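Local coordinates for extracellular solute-binding protein, family 1 (Bifidobacterium longum subsp. infantis ATCC 15697, PDB 3OMB), which probably captures an extracellular solute, perhaps a carbohydrate as its AlgQ-like relatives do, for uptake by an ABC transporter, and holds a magnesium ion, at residues V98-G102 against E420-G424; K256-T260 against L514-L519; F387-I391 against K405-L409; N212-L216 against W284-D289; D121-L125 against K363-L367. All blocks are in the same frame, centred on the assembly; numbering follows the deposited sequence.

Contact 1: V98-G102 against E420-G424; sequences VNLNG and ELLVG
N101, just past the end of strand 98-100, sends its side chain toward the loop 420-424 from a backbone in the left-handed region. CB leads that way, and CG arrives 4.1 Å from both L421 CD2 and V423 CG2, so the amide borders a leucine methyl and a valine methyl. At the tip, ND2 lies 3.1 Å from L421 O and 3.4 Å from V423 CG2. N101 ND2 donates to a water, 3.1 Å from its O, that sits within bonding range of E420 O and L422 O; this water has more acceptors around it than protons to give. Strand 98-100 is an inner strand of the mixed sheet running 71-78, 41-48, 98-100, 352-356, consistent with the core sheet of one alpha/beta lobe in a two-lobed solute-binding protein. One residue back, L100 meets the branches of V423 separately: its CB is 3.8 Å from V423 CG2, and its CD2 is 3.9 Å from V423 CG1. V423 holds CG1 anti to its backbone N (chi1 176°), which sets CG2 on the N side, where the N101 amide also lies. V423 further rests on L354 of strand 352-356, and Q382 NE2 donates to its carbonyl O.

Contact 2: K256-T260 against L514-L519; sequences KSFLT and LDSIGL
The turn after strand 254-257 faces the junction of two helices, with CA atoms 7.8 Å apart for S257 and L519 and 8.0 Å apart for T260 and L514. On the helical side, L514 O accepts from both I517 N and L519 N, which approach from opposite faces of the carbonyl plane. G518, with a phi of 114° at which a CB would jam against the preceding carbonyl O, takes the N-cap position of helix 519-534. L519 is the first residue of that helix, and its forked tip straddles S257 OG, CD1 and CD2 both lying 3.8 Å from that oxygen. The same CD2 meets T260 CG2 tip to tip at 3.7 Å. S257 OG is already engaged: it accepts from L259 N at 3.1 Å (N-H...O 153°), an ST turn that carries the chain from the hairpin strand toward helix 262-276. The turn packs against the end of helix 503-516 and the start of helix 519-534. L514 CD1 fits beside L259 CB at 3.9 Å, with T260 CG2 slightly farther off. Placed between the backbone N and carbonyl carbon (chi1 56°), T260 OG1 reaches a water, leaving CG2 to meet the leucines; the water lies 2.7 Å from both T260 OG1 and D515 OD1 and donates to the carboxylate. Y510 OH bonds L259 O, T490 lies against L259 and L514, and I486 of helix 473-486 packs on L259 and L519.

Contact 3: F387-I391 against K405-L409; sequences FGKAI and KLSQL
A390 presses its methyl against the first turns of helix 403-411, with CB 3.5 Å from L406 CD1. L409 CD1 comes up from the next turn to 4.2 Å from A390 CB. The same methyl of L409 carries the aliphatic part of K389, whose CG lies 4.0 Å away from L409 CD1. K389 sets CG anti to its backbone N (chi1 -175°) and then bends at chi2, which brings the chain over the helix and across K405. The two lysine chains cross at about a right angle, K405 NZ passing 3.7 Å from K389 CD. Their ammonium groups end close together, NZ to NZ 4.2 Å, and each would probably make the other somewhat easier to deprotonate. Within the loop, G388 N bonds to I391 O at 2.9 Å, and G388 has backbone angles that suit a glycine. The loop follows helix 376-384 and leads into strand 391-395; strand 398-401 then returns to the helix, where D402 pairs by backbone with A390 and D402 OD2 accepts from K405 N. P416 from the loop beyond touches K389, L406 and L409, while L406 continues the packing onto L384 of helix 376-384 and V401 of strand 398-401.

Contact 4: N212-L216 against W284-D289; sequences NIKKL and WATKDD
K215 NZ and D288 OD1 form a salt bridge at 3.5 Å across two loops, joined otherwise by water bridges and by packing round the W284 ring. One loop leaves strand 209-211 of the mixed sheet 209-211, 305-310, 166-170, 324-326, probably the core of the other lobe of the solute-binding fold; the other leads into helix 289-297. Water links N212 OD1 to K287 NZ, and D295 takes K287 NZ in a salt bridge while N212 ND2 donates to Q296. Another water joins K214 NZ to D289 OD1, and K214 NZ also donates to W223 O. The K215 chain runs over the opposite backbone, CD 3.4 Å from K287 O and CB 3.3 Å from A285 O. A methionine in place of K215 would probably leave the D288 carboxylate without its cation here. The N212 side chain is about 10 Å from that of E208, a magnesium ligand, so the contact lies near that site without joining it. W284, its NE1 bonded to S499 OG, is covered on both faces: A285 CB sits over one, and I213 CD1 makes a CH-pi contact with the other, 4.0 Å from the six-membered-ring centroid. At the ring edge, in its plane, K214 O approaches W284 CZ3 to 3.4 Å.

Contact 5: D121-L125 against K363-L367; sequences DLDKL and KDAAL
L367 crosses both D121 and L125 at about a right angle, its forked end touching each. The contact packs the opening turns of helix 363-373 against the 3-10 turn 122-124, which ends at L125, the N-cap of helix 126-134. CD2 of L367 lies 3.9 Å from D121 CB, while its CD1 faces the carboxyl carbon of the same aspartate. L125 brings CD2 to 4.1 Å from L367 CD2, and that L125 methyl also lies 3.4 Å from L367 O. With only a methyl at L367, as in an alanine, the L125 methyls and D121 CB would probably face a gap where the leucine fork had been. Nearby, K124 crosses D364 obliquely. Its chain is bent at chi2 (-59°) and again at chi4 (72°), which brings NZ to a long salt bridge, 3.6 Å from D364 OD2. K363 swings the other way: its NZ pairs with E116 in a salt bridge and probably also offsets the charge of D121, whose OD2 lies close to E116 OE2. L118 adds a further apolar side chain against L367. A water donates to D364 O at 2.7 Å and receives only a weak bond from K124 NZ, 3.3 Å from the water O.

From the N terminus, residues 98-102 open contact 1, a span that closes only at 420-424 and encloses three others. Contact 5 starts next, at 121-125, and closes at 363-367; contact 4, 212-216 to 284-289, lies wholly within it. Contact 3, 387-391 to 405-409, follows these in series as a short local closure. Contact 2 begins at 256-260 and ends at 514-519, so it crosses contacts 1, 4 and 5 while enclosing contact 3, and ties a hairpin of one lobe to the C-terminal helices. Contacts 1 and 5 touch through V98 CG2 and A366 CB, 3.9 Å apart, where strand 98-100 meets helix 363-373. Contacts 1 and 4 lie on opposite sides of the chain's centre.

Contact 1: V98-G102 against E420-G424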
# COMPACT_ATOMS: atom_id res chain seq x y z
N VAL A 98 13.40 18.69 -10.52
CA VAL A 98 13.30 17.30 -10.11
C VAL A 98 12.13 17.22 -9.13
O VAL A 98 11.97 18.08 -8.27
CB VAL A 98 14.62 16.80 -9.45
CG1 VAL A 98 14.48 15.35 -8.90
CG2 VAL A 98 15.80 16.92 -10.42
N ASN A 99 11.32 16.17 -9.27
CA ASN A 99 10.12 16.05 -8.46
C ASN A 99 10.05 14.66 -7.86
O ASN A 99 10.05 13.65 -8.58
CB ASN A 99 8.89 16.32 -9.31
CG ASN A 99 8.92 17.69 -9.93
OD1 ASN A 99 8.48 18.64 -9.32
ND2 ASN A 99 9.47 17.80 -11.13
N LEU A 100 10.00 14.62 -6.53
CA LEU A 100 9.97 13.37 -5.78
C LEU A 100 8.57 13.13 -5.22
O LEU A 100 8.09 13.87 -4.36
CB LEU A 100 11.02 13.37 -4.65
CG LEU A 100 12.45 13.79 -5.04
CD1 LEU A 100 13.40 13.60 -3.86
CD2 LEU A 100 12.99 13.04 -6.27
N ASN A 101 7.92 12.08 -5.72
CA ASN A 101 6.55 11.74 -5.38
C ASN A 101 5.62 12.92 -5.57
O ASN A 101 4.73 13.16 -4.77
CB ASN A 101 6.44 11.20 -3.95
CG ASN A 101 6.93 9.78 -3.82
OD1 ASN A 101 6.41 8.87 -4.44
ND2 ASN A 101 7.94 9.58 -2.98
N GLY A 102 5.86 13.68 -6.64
CA GLY A 102 5.01 14.83 -6.97
C GLY A 102 3.91 14.47 -7.94
O GLY A 102 2.75 14.80 -7.71
N GLU A 420 9.19 5.55 3.74
CA GLU A 420 8.49 4.96 2.60
C GLU A 420 8.34 5.92 1.38
O GLU A 420 7.97 5.48 0.30
CB GLU A 420 7.13 4.34 3.01
CG GLU A 420 5.96 5.34 3.05
CD GLU A 420 5.86 6.14 4.34
OE1 GLU A 420 6.67 5.89 5.26
OE2 GLU A 420 4.97 7.03 4.45
N LEU A 421 8.64 7.21 1.57
CA LEU A 421 8.61 8.19 0.47
C LEU A 421 9.96 8.34 -0.22
O LEU A 421 10.22 9.34 -0.90
CB LEU A 421 8.12 9.56 0.97
CG LEU A 421 6.64 9.61 1.36
CD1 LEU A 421 6.38 10.77 2.28
CD2 LEU A 421 5.73 9.66 0.11
N LEU A 422 10.83 7.35 -0.06
CA LEU A 422 12.13 7.40 -0.71
C LEU A 422 11.90 7.31 -2.22
O LEU A 422 10.92 6.71 -2.70
CB LEU A 422 13.03 6.27 -0.24
CG LEU A 422 12.94 4.96 -1.04
CD1 LEU A 422 14.18 4.09 -0.81
CD2 LEU A 422 11.69 4.20 -0.69
N VAL A 423 12.79 7.94 -2.97
CA VAL A 423 12.74 7.84 -4.40
C VAL A 423 14.13 7.33 -4.77
O VAL A 423 15.11 8.06 -4.71
CB VAL A 423 12.39 9.20 -5.00
CG1 VAL A 423 12.42 9.16 -6.49
CG2 VAL A 423 11.01 9.62 -4.54
N GLY A 424 14.21 6.06 -5.11
CA GLY A 424 15.49 5.36 -5.21
C GLY A 424 15.11 3.90 -5.12
O GLY A 424 13.95 3.56 -5.31
O HOH W 1 8.04 6.51 -2.34

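Contact 2: K256-T260 against L514-L519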
# COMPACT_ATOMS: atom_id res chain seq x y z
N LYS A 256 -12.74 -8.96 -13.84
CA LYS A 256 -14.11 -8.92 -13.33
C LYS A 256 -14.18 -7.89 -12.23
O LYS A 256 -13.16 -7.48 -11.69
CB LYS A 256 -14.48 -10.27 -12.75
CG LYS A 256 -14.66 -11.37 -13.80
CD LYS A 256 -14.84 -12.73 -13.09
CE LYS A 256 -14.81 -13.87 -14.08
NZ LYS A 256 -16.19 -14.29 -14.50
N SER A 257 -15.39 -7.46 -11.90
CA SER A 257 -15.60 -6.68 -10.70
C SER A 257 -16.15 -7.60 -9.61
O SER A 257 -17.14 -8.30 -9.83
CB SER A 257 -16.60 -5.56 -10.95
OG SER A 257 -16.81 -4.86 -9.72
N PHE A 258 -15.55 -7.59 -8.43
CA PHE A 258 -16.17 -8.35 -7.36
C PHE A 258 -17.42 -7.66 -6.78
O PHE A 258 -18.15 -8.27 -6.01
CB PHE A 258 -15.17 -8.84 -6.27
CG PHE A 258 -14.45 -7.73 -5.51
CD1 PHE A 258 -15.12 -6.93 -4.59
CD2 PHE A 258 -13.08 -7.56 -5.66
CE1 PHE A 258 -14.43 -5.93 -3.86
CE2 PHE A 258 -12.37 -6.57 -4.96
CZ PHE A 258 -13.05 -5.76 -4.04
N LEU A 259 -17.70 -6.41 -7.18
CA LEU A 259 -18.85 -5.67 -6.61
C LEU A 259 -20.19 -6.33 -6.91
O LEU A 259 -21.16 -6.20 -6.13
CB LEU A 259 -18.88 -4.21 -7.06
CG LEU A 259 -17.65 -3.39 -6.66
CD1 LEU A 259 -17.76 -1.99 -7.24
CD2 LEU A 259 -17.46 -3.31 -5.14
N THR A 260 -20.23 -7.06 -8.03
CA THR A 260 -21.41 -7.77 -8.48
C THR A 260 -21.24 -9.31 -8.42
O THR A 260 -22.03 -10.03 -9.02
CB THR A 260 -21.82 -7.32 -9.92
OG1 THR A 260 -20.70 -7.51 -10.80
CG2 THR A 260 -22.22 -5.83 -9.96
N LEU A 514 -25.55 -0.87 -10.91
CA LEU A 514 -24.11 -0.67 -11.13
C LEU A 514 -23.73 -0.83 -12.60
O LEU A 514 -22.94 -0.05 -13.13
CB LEU A 514 -23.24 -1.59 -10.24
CG LEU A 514 -23.15 -1.33 -8.73
CD1 LEU A 514 -22.06 -2.21 -8.13
CD2 LEU A 514 -22.87 0.14 -8.41
N ASP A 515 -24.30 -1.83 -13.26
CA ASP A 515 -24.02 -2.08 -14.68
C ASP A 515 -24.60 -0.99 -15.58
O ASP A 515 -24.08 -0.72 -16.67
CB ASP A 515 -24.55 -3.46 -15.11
CG ASP A 515 -23.74 -4.60 -14.50
OD1 ASP A 515 -22.61 -4.38 -14.03
OD2 ASP A 515 -24.26 -5.73 -14.47
N SER A 516 -25.65 -0.34 -15.10
CA SER A 516 -26.33 0.70 -15.87
C SER A 516 -25.58 2.03 -15.79
O SER A 516 -25.84 2.94 -16.59
CB SER A 516 -27.76 0.91 -15.37
OG SER A 516 -27.76 1.85 -14.31
N ILE A 517 -24.68 2.17 -14.82
CA ILE A 517 -23.98 3.45 -14.67
C ILE A 517 -22.49 3.35 -14.97
O ILE A 517 -21.70 4.21 -14.57
CB ILE A 517 -24.20 4.04 -13.30
CG1 ILE A 517 -23.72 3.06 -12.22
CG2 ILE A 517 -25.70 4.46 -13.13
CD1 ILE A 517 -23.79 3.61 -10.82
N GLY A 518 -22.13 2.26 -15.65
CA GLY A 518 -20.79 2.13 -16.24
C GLY A 518 -19.84 1.08 -15.73
O GLY A 518 -18.71 1.02 -16.20
N LEU A 519 -20.27 0.23 -14.78
CA LEU A 519 -19.38 -0.79 -14.22
C LEU A 519 -18.78 -1.72 -15.27
O LEU A 519 -17.59 -2.05 -15.22
CB LEU A 519 -20.07 -1.62 -13.13
CG LEU A 519 -19.11 -2.65 -12.51
CD1 LEU A 519 -17.89 -1.96 -11.85
CD2 LEU A 519 -19.82 -3.50 -11.51
O HOH W 2 -21.04 -6.47 -13.27

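Contact 3: F387-I391 against K405-L409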
# COMPACT_ATOMS: atom_id res chain seq x y z
N PHE A 387 23.98 8.10 7.56
CA PHE A 387 24.94 7.23 8.24
C PHE A 387 25.49 7.93 9.48
O PHE A 387 25.77 9.11 9.44
CB PHE A 387 26.11 6.85 7.33
CG PHE A 387 25.70 6.07 6.13
CD1 PHE A 387 24.69 5.12 6.20
CD2 PHE A 387 26.33 6.28 4.91
CE1 PHE A 387 24.31 4.40 5.08
CE2 PHE A 387 25.95 5.57 3.79
CZ PHE A 387 24.94 4.62 3.88
N GLY A 388 25.62 7.18 10.57
CA GLY A 388 26.07 7.73 11.84
C GLY A 388 24.96 8.27 12.73
O GLY A 388 25.18 8.49 13.91
N LYS A 389 23.78 8.50 12.16
CA LYS A 389 22.64 9.05 12.91
C LYS A 389 21.88 7.89 13.56
O LYS A 389 22.19 7.53 14.69
CB LYS A 389 21.75 9.89 11.98
CG LYS A 389 20.60 10.62 12.62
CD LYS A 389 21.09 11.69 13.58
CE LYS A 389 20.08 12.80 13.68
NZ LYS A 389 20.68 13.97 14.38
N ALA A 390 20.93 7.28 12.85
CA ALA A 390 20.24 6.11 13.39
C ALA A 390 20.61 4.81 12.68
O ALA A 390 20.09 3.76 13.04
CB ALA A 390 18.74 6.30 13.38
N ILE A 391 21.47 4.90 11.68
CA ILE A 391 21.89 3.73 10.92
C ILE A 391 23.41 3.78 10.69
O ILE A 391 23.96 4.84 10.43
CB ILE A 391 21.07 3.57 9.59
CG1 ILE A 391 21.36 2.24 8.89
CG2 ILE A 391 21.31 4.73 8.62
CD1 ILE A 391 20.60 2.05 7.56
N LYS A 405 17.07 4.82 18.78
CA LYS A 405 17.34 6.10 18.20
C LYS A 405 16.30 6.47 17.16
O LYS A 405 15.79 7.59 17.14
CB LYS A 405 18.74 6.11 17.58
CG LYS A 405 19.62 7.24 18.07
CD LYS A 405 19.27 8.57 17.43
CE LYS A 405 20.14 9.68 18.00
NZ LYS A 405 20.23 10.82 17.05
N LEU A 406 15.97 5.52 16.29
CA LEU A 406 14.98 5.78 15.26
C LEU A 406 13.59 6.09 15.85
O LEU A 406 12.88 6.97 15.35
CB LEU A 406 14.93 4.62 14.26
CG LEU A 406 14.51 4.95 12.84
CD1 LEU A 406 15.44 5.96 12.18
CD2 LEU A 406 14.40 3.70 11.98
N SER A 407 13.21 5.38 16.91
CA SER A 407 11.94 5.61 17.60
C SER A 407 11.92 6.98 18.29
O SER A 407 10.92 7.70 18.26
CB SER A 407 11.67 4.52 18.64
OG SER A 407 11.24 3.31 18.05
N GLN A 408 13.04 7.34 18.92
CA GLN A 408 13.16 8.63 19.57
C GLN A 408 13.02 9.76 18.54
O GLN A 408 12.25 10.71 18.76
CB GLN A 408 14.50 8.76 20.27
CG GLN A 408 14.49 9.89 21.31
CD GLN A 408 15.65 10.85 21.17
OE1 GLN A 408 15.96 11.35 20.07
NE2 GLN A 408 16.30 11.15 22.30
N LEU A 409 13.75 9.65 17.44
CA LEU A 409 13.69 10.65 16.37
C LEU A 409 12.28 10.81 15.81
O LEU A 409 11.80 11.93 15.68
CB LEU A 409 14.70 10.34 15.26
CG LEU A 409 16.18 10.56 15.64
CD1 LEU A 409 17.12 9.97 14.58
CD2 LEU A 409 16.52 12.04 15.91

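Contact 4: N212-L216 against W284-D289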
# COMPACT_ATOMS: atom_id res chain seq x y z
N ASN A 212 -12.70 -7.42 15.24
CA ASN A 212 -12.92 -6.00 14.96
C ASN A 212 -12.60 -5.70 13.50
O ASN A 212 -11.65 -6.24 12.94
CB ASN A 212 -12.13 -5.09 15.93
CG ASN A 212 -12.80 -3.74 16.14
OD1 ASN A 212 -13.87 -3.47 15.59
ND2 ASN A 212 -12.19 -2.89 16.94
N ILE A 213 -13.41 -4.86 12.88
CA ILE A 213 -13.22 -4.51 11.47
C ILE A 213 -13.30 -2.98 11.30
O ILE A 213 -13.99 -2.28 12.09
CB ILE A 213 -14.22 -5.25 10.52
CG1 ILE A 213 -15.69 -4.97 10.90
CG2 ILE A 213 -13.98 -6.78 10.53
CD1 ILE A 213 -16.71 -5.50 9.87
N LYS A 214 -12.58 -2.49 10.29
CA LYS A 214 -12.55 -1.09 9.90
C LYS A 214 -13.82 -0.66 9.18
O LYS A 214 -14.42 -1.44 8.42
CB LYS A 214 -11.35 -0.82 8.97
CG LYS A 214 -10.01 -0.81 9.68
CD LYS A 214 -8.78 -0.64 8.75
CE LYS A 214 -8.70 0.76 8.11
NZ LYS A 214 -7.45 0.98 7.24
N LYS A 215 -14.23 0.60 9.39
CA LYS A 215 -15.33 1.16 8.63
C LYS A 215 -14.94 1.22 7.16
O LYS A 215 -13.76 1.22 6.83
CB LYS A 215 -15.76 2.54 9.17
CG LYS A 215 -14.82 3.72 8.87
CD LYS A 215 -15.52 5.00 9.33
CE LYS A 215 -14.88 6.27 8.81
NZ LYS A 215 -13.66 6.63 9.59
N LEU A 216 -15.94 1.21 6.29
CA LEU A 216 -15.69 1.33 4.85
C LEU A 216 -15.43 2.79 4.50
O LEU A 216 -16.02 3.69 5.10
CB LEU A 216 -16.89 0.79 4.08
CG LEU A 216 -17.27 -0.67 4.31
CD1 LEU A 216 -18.28 -1.12 3.25
CD2 LEU A 216 -16.05 -1.63 4.29
N TRP A 284 -19.37 -0.54 14.28
CA TRP A 284 -18.16 -0.66 13.45
C TRP A 284 -18.16 0.31 12.25
O TRP A 284 -17.10 0.86 11.88
CB TRP A 284 -17.98 -2.11 12.93
CG TRP A 284 -18.96 -2.43 11.85
CD1 TRP A 284 -20.26 -2.86 12.01
CD2 TRP A 284 -18.75 -2.29 10.43
NE1 TRP A 284 -20.86 -3.00 10.77
CE2 TRP A 284 -19.96 -2.65 9.79
CE3 TRP A 284 -17.66 -1.90 9.64
CZ2 TRP A 284 -20.11 -2.64 8.39
CZ3 TRP A 284 -17.80 -1.87 8.24
CH2 TRP A 284 -19.01 -2.25 7.63
N ALA A 285 -19.34 0.54 11.67
CA ALA A 285 -19.44 1.23 10.38
C ALA A 285 -19.19 2.71 10.49
O ALA A 285 -18.93 3.36 9.49
CB ALA A 285 -20.79 0.98 9.70
N THR A 286 -19.25 3.24 11.71
CA THR A 286 -19.13 4.69 11.90
C THR A 286 -17.93 5.04 12.77
O THR A 286 -17.68 6.22 13.06
CB THR A 286 -20.44 5.33 12.46
OG1 THR A 286 -20.77 4.73 13.72
CG2 THR A 286 -21.61 5.14 11.49
N LYS A 287 -17.16 4.03 13.17
CA LYS A 287 -16.09 4.23 14.12
C LYS A 287 -14.85 4.76 13.41
O LYS A 287 -14.40 4.20 12.42
CB LYS A 287 -15.76 2.94 14.86
CG LYS A 287 -14.66 3.12 15.90
CD LYS A 287 -14.38 1.82 16.63
CE LYS A 287 -15.49 1.45 17.62
NZ LYS A 287 -15.33 0.00 18.00
N ASP A 288 -14.30 5.85 13.94
CA ASP A 288 -13.17 6.50 13.29
C ASP A 288 -11.93 5.60 13.44
O ASP A 288 -11.83 4.86 14.41
CB ASP A 288 -12.92 7.87 13.93
CG ASP A 288 -11.94 8.71 13.13
OD1 ASP A 288 -12.08 8.82 11.88
OD2 ASP A 288 -11.00 9.26 13.77
N ASP A 289 -11.02 5.66 12.47
CA ASP A 289 -9.78 4.89 12.51
C ASP A 289 -9.06 4.91 13.87
O ASP A 289 -8.68 3.85 14.39
CB ASP A 289 -8.83 5.32 11.39
CG ASP A 289 -7.80 4.25 11.05
OD1 ASP A 289 -8.18 3.06 10.82
OD2 ASP A 289 -6.59 4.59 11.00
O HOH W 3 -15.22 -1.19 15.44
O HOH W 4 -14.73 -0.05 13.05
O HOH W 5 -5.97 1.25 9.99
O HOH W 6 -13.05 2.02 11.74
O HOH W 7 -15.92 7.73 11.71
O HOH W 8 -18.61 1.97 6.84

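Contact 5: D121-L125 against K363-L367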
# COMPACT_ATOMS: atom_id res chain seq x y z
N ASP A 121 17.07 9.12 -21.94
CA ASP A 121 18.23 9.52 -21.12
C ASP A 121 18.82 8.41 -20.22
O ASP A 121 19.55 8.70 -19.26
CB ASP A 121 17.86 10.72 -20.20
CG ASP A 121 17.28 11.90 -20.97
OD1 ASP A 121 17.89 12.34 -21.96
OD2 ASP A 121 16.22 12.43 -20.56
N LEU A 122 18.53 7.14 -20.54
CA LEU A 122 18.93 6.02 -19.65
C LEU A 122 20.44 5.86 -19.45
O LEU A 122 20.90 5.39 -18.40
CB LEU A 122 18.24 4.71 -20.03
CG LEU A 122 16.74 4.74 -19.68
CD1 LEU A 122 16.02 3.45 -20.11
CD2 LEU A 122 16.54 5.01 -18.20
N ASP A 123 21.21 6.29 -20.44
CA ASP A 123 22.67 6.26 -20.36
C ASP A 123 23.21 7.19 -19.27
O ASP A 123 24.29 6.97 -18.73
CB ASP A 123 23.29 6.61 -21.71
CG ASP A 123 23.22 5.45 -22.69
OD1 ASP A 123 22.35 4.55 -22.51
OD2 ASP A 123 24.06 5.42 -23.63
N LYS A 124 22.44 8.22 -18.94
CA LYS A 124 22.77 9.11 -17.84
C LYS A 124 22.19 8.58 -16.51
O LYS A 124 22.39 9.19 -15.46
CB LYS A 124 22.28 10.54 -18.13
CG LYS A 124 23.08 11.30 -19.22
CD LYS A 124 24.57 11.43 -18.84
CE LYS A 124 25.36 12.34 -19.79
NZ LYS A 124 25.00 13.79 -19.59
N LEU A 125 21.47 7.46 -16.57
CA LEU A 125 20.82 6.89 -15.39
C LEU A 125 21.19 5.43 -15.15
O LEU A 125 20.32 4.57 -15.00
CB LEU A 125 19.30 7.07 -15.48
CG LEU A 125 18.79 8.50 -15.64
CD1 LEU A 125 17.29 8.48 -15.90
CD2 LEU A 125 19.11 9.38 -14.44
N LYS A 363 19.58 20.62 -17.25
CA LYS A 363 19.09 19.25 -17.45
C LYS A 363 20.10 18.14 -17.07
O LYS A 363 19.72 17.17 -16.40
CB LYS A 363 18.57 19.05 -18.88
CG LYS A 363 17.70 17.83 -19.02
CD LYS A 363 16.90 17.91 -20.30
CE LYS A 363 17.03 16.61 -21.10
NZ LYS A 363 16.59 16.78 -22.52
N ASP A 364 21.35 18.28 -17.48
CA ASP A 364 22.38 17.31 -17.09
C ASP A 364 22.56 17.20 -15.57
O ASP A 364 22.69 16.10 -15.05
CB ASP A 364 23.72 17.62 -17.75
CG ASP A 364 23.76 17.24 -19.23
OD1 ASP A 364 22.73 16.78 -19.79
OD2 ASP A 364 24.85 17.41 -19.84
N ALA A 365 22.57 18.33 -14.87
CA ALA A 365 22.64 18.28 -13.40
C ALA A 365 21.41 17.57 -12.82
O ALA A 365 21.53 16.76 -11.91
CB ALA A 365 22.81 19.66 -12.81
N ALA A 366 20.23 17.84 -13.37
CA ALA A 366 19.01 17.18 -12.92
C ALA A 366 19.18 15.67 -13.02
O ALA A 366 18.87 14.94 -12.06
CB ALA A 366 17.79 17.65 -13.72
N LEU A 367 19.68 15.20 -14.17
CA LEU A 367 19.84 13.76 -14.41
C LEU A 367 20.89 13.16 -13.50
O LEU A 367 20.73 12.04 -13.01
CB LEU A 367 20.15 13.45 -15.88
CG LEU A 367 18.97 13.65 -16.85
CD1 LEU A 367 19.43 13.85 -18.30
CD2 LEU A 367 17.97 12.51 -16.77
O HOH W 9 23.77 14.11 -16.53